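Local coordinates for protein TetR family transcriptional regulator (Clostridium perfringens, PDB 6AZH) that probably binds DNA through a helix-turn-helix domain as a TetR-family transcriptional regulator, putatively of fatty acid metabolism, at residues E51-F54 with N55-S59. Residues are numbered along the deposited sequence; the frame is centred on the assembly and turned at random.
Sequences EEIF and NFVIS
Asn55 N donates to Glu51 O over 3.0 Å, the first of four consecutive i to i+4 bonds near the start of helix 50-74, the long helix that in TetR-family regulators leads from the helix-turn-helix DNA-binding domain into the C-terminal domain. Phe56 N to Glu52 O, Val57 N to Ile53 O and Ile58 N to Phe54 O continue the regular alpha-helical pattern. Glu51 and Asn55 lie side by side and point the same way, with carboxylate and amide planes 23° apart; Glu51 CG is 3.8 Å from Asn55 ND2. The extended Glu51 chain carries OE2 to a salt bridge with Arg114, tying this turn to helix 113-138, whereas Glu52 OE1 takes a hydrogen bond from Lys48 N.

On the buried side Phe54 holds CG opposite its backbone nitrogen (chi1 -177°), which tips the outward-standing ring toward the next turn. Ile58 CG1 sits over one ring face, 3.5 Å from CE1. Asn55 OD1 approaches the ring edge in its plane, 3.5 Å from Phe54 CD1, and the amide is turned 71° to the ring. Phe19 and Tyr24 of helix 6-26 add edge-to-face contacts, and Met103 of helix 98-106 also touches Phe54, so the ring joins the DNA-binding domain to the C-terminal helices. One turn apart, Ile53 and Val57 meet helix 6-26, Ile53 against Ile11 and Ala15, Val57 against Ile16. Their own meeting is looser, Ile53 CG2 to Val57 CG2 at 4.1 Å, while Val57 CG2 comes within 3.2 Å of Ile53 O.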
ATOM      1  N   GLU A  51       4.440 -18.739 -12.165  1.00 20.87           N
ATOM      2  CA  GLU A  51       5.355 -18.157 -11.188  1.00 19.22           C
ATOM      3  C   GLU A  51       6.636 -17.683 -11.854  1.00 19.23           C
ATOM      4  O   GLU A  51       7.188 -16.642 -11.484  1.00 18.64           O
ATOM      5  CB  GLU A  51       5.691 -19.152 -10.080  1.00 20.09           C
ATOM      6  CG  GLU A  51       6.613 -18.538  -8.997  1.00 21.67           C
ATOM      7  CD  GLU A  51       6.552 -19.290  -7.669  1.00 32.38           C
ATOM      8  OE1 GLU A  51       7.389 -20.194  -7.464  1.00 36.35           O
ATOM      9  OE2 GLU A  51       5.673 -18.980  -6.830  1.00 29.08           O
ATOM     10  N   GLU A  52       7.124 -18.428 -12.844  1.00 19.16           N
ATOM     11  CA  GLU A  52       8.312 -17.969 -13.555  1.00 19.90           C
ATOM     12  C   GLU A  52       8.025 -16.681 -14.311  1.00 19.03           C
ATOM     13  O   GLU A  52       8.866 -15.772 -14.336  1.00 18.38           O
ATOM     14  CB  GLU A  52       8.829 -19.065 -14.498  1.00 22.14           C
ATOM     15  CG  GLU A  52       9.581 -20.176 -13.779  1.00 27.18           C
ATOM     16  CD  GLU A  52      10.471 -21.022 -14.697  1.00 33.46           C
ATOM     17  OE1 GLU A  52      10.562 -20.732 -15.908  1.00 25.09           O
ATOM     18  OE2 GLU A  52      11.077 -21.994 -14.195  1.00 38.00           O
ATOM     19  N   ILE A  53       6.835 -16.564 -14.911  1.00 15.59           N
ATOM     20  CA  ILE A  53       6.497 -15.333 -15.621  1.00 17.25           C
ATOM     21  C   ILE A  53       6.452 -14.170 -14.640  1.00 16.80           C
ATOM     22  O   ILE A  53       7.035 -13.106 -14.880  1.00 18.32           O
ATOM     23  CB  ILE A  53       5.166 -15.460 -16.375  1.00 16.39           C
ATOM     24  CG1 ILE A  53       5.255 -16.529 -17.482  1.00 16.32           C
ATOM     25  CG2 ILE A  53       4.799 -14.102 -16.992  1.00 15.27           C
ATOM     26  CD1 ILE A  53       3.902 -16.888 -18.085  1.00 20.28           C
ATOM     27  N   PHE A  54       5.762 -14.373 -13.515  1.00 16.58           N
ATOM     28  CA  PHE A  54       5.660 -13.331 -12.494  1.00 17.53           C
ATOM     29  C   PHE A  54       7.029 -12.817 -12.066  1.00 18.92           C
ATOM     30  O   PHE A  54       7.258 -11.603 -12.023  1.00 17.67           O
ATOM     31  CB  PHE A  54       4.900 -13.873 -11.282  1.00 15.94           C
ATOM     32  CG  PHE A  54       4.691 -12.843 -10.206  1.00 14.81           C
ATOM     33  CD1 PHE A  54       5.617 -12.684  -9.184  1.00 20.62           C
ATOM     34  CD2 PHE A  54       3.575 -12.019 -10.238  1.00 18.08           C
ATOM     35  CE1 PHE A  54       5.423 -11.721  -8.211  1.00 18.55           C
ATOM     36  CE2 PHE A  54       3.384 -11.047  -9.254  1.00 21.84           C
ATOM     37  CZ  PHE A  54       4.308 -10.911  -8.249  1.00 18.60           C
ATOM     38  N   ASN A  55       7.949 -13.730 -11.715  1.00 17.58           N
ATOM     39  CA  ASN A  55       9.243 -13.308 -11.183  1.00 19.42           C
ATOM     40  C   ASN A  55      10.059 -12.566 -12.233  1.00 20.63           C
ATOM     41  O   ASN A  55      10.735 -11.574 -11.923  1.00 19.30           O
ATOM     42  CB  ASN A  55      10.007 -14.523 -10.659  1.00 19.86           C
ATOM     43  CG  ASN A  55       9.415 -15.067  -9.380  1.00 22.43           C
ATOM     44  OD1 ASN A  55       8.687 -14.367  -8.668  1.00 22.43           O
ATOM     45  ND2 ASN A  55       9.725 -16.324  -9.075  1.00 22.85           N
ATOM     46  N   PHE A  56      10.009 -13.045 -13.478  1.00 18.91           N
ATOM     47  CA  PHE A  56      10.660 -12.353 -14.586  1.00 18.54           C
ATOM     48  C   PHE A  56      10.120 -10.933 -14.740  1.00 18.49           C
ATOM     49  O   PHE A  56      10.895  -9.972 -14.867  1.00 22.22           O
ATOM     50  CB  PHE A  56      10.453 -13.181 -15.863  1.00 18.58           C
ATOM     51  CG  PHE A  56      10.615 -12.404 -17.124  1.00 18.85           C
ATOM     52  CD1 PHE A  56      11.868 -12.212 -17.675  1.00 24.56           C
ATOM     53  CD2 PHE A  56       9.508 -11.896 -17.783  1.00 25.19           C
ATOM     54  CE1 PHE A  56      12.019 -11.494 -18.841  1.00 26.04           C
ATOM     55  CE2 PHE A  56       9.657 -11.180 -18.952  1.00 28.14           C
ATOM     56  CZ  PHE A  56      10.909 -10.983 -19.474  1.00 19.41           C
ATOM     57  N   VAL A  57       8.789 -10.775 -14.683  1.00 17.38           N
ATOM     58  CA  VAL A  57       8.179  -9.450 -14.811  1.00 16.30           C
ATOM     59  C   VAL A  57       8.636  -8.538 -13.667  1.00 20.57           C
ATOM     60  O   VAL A  57       9.013  -7.377 -13.888  1.00 18.83           O
ATOM     61  CB  VAL A  57       6.640  -9.553 -14.863  1.00 16.07           C
ATOM     62  CG1 VAL A  57       6.010  -8.166 -14.834  1.00 19.03           C
ATOM     63  CG2 VAL A  57       6.165 -10.332 -16.123  1.00 18.77           C
ATOM     64  N   ILE A  58       8.613  -9.050 -12.429  1.00 17.25           N
ATOM     65  CA  ILE A  58       9.065  -8.241 -11.289  1.00 17.28           C
ATOM     66  C   ILE A  58      10.506  -7.803 -11.497  1.00 18.20           C
ATOM     67  O   ILE A  58      10.852  -6.630 -11.314  1.00 18.49           O
ATOM     68  CB  ILE A  58       8.929  -9.019  -9.965  1.00 20.06           C
ATOM     69  CG1 ILE A  58       7.461  -9.274  -9.598  1.00 17.91           C
ATOM     70  CG2 ILE A  58       9.715  -8.301  -8.834  1.00 19.44           C
ATOM     71  CD1 ILE A  58       6.621  -8.026  -9.395  1.00 16.94           C
ATOM     72  N   SER A  59      11.374  -8.748 -11.871  1.00 17.92           N
ATOM     73  CA  SER A  59      12.794  -8.431 -11.986  1.00 22.52           C
ATOM     74  C   SER A  59      13.039  -7.416 -13.099  1.00 23.38           C
ATOM     75  O   SER A  59      13.704  -6.396 -12.887  1.00 23.10           O
ATOM     76  CB  SER A  59      13.598  -9.709 -12.227  1.00 25.73           C
ATOM     77  OG  SER A  59      14.983  -9.425 -12.236  1.00 31.92           O
TER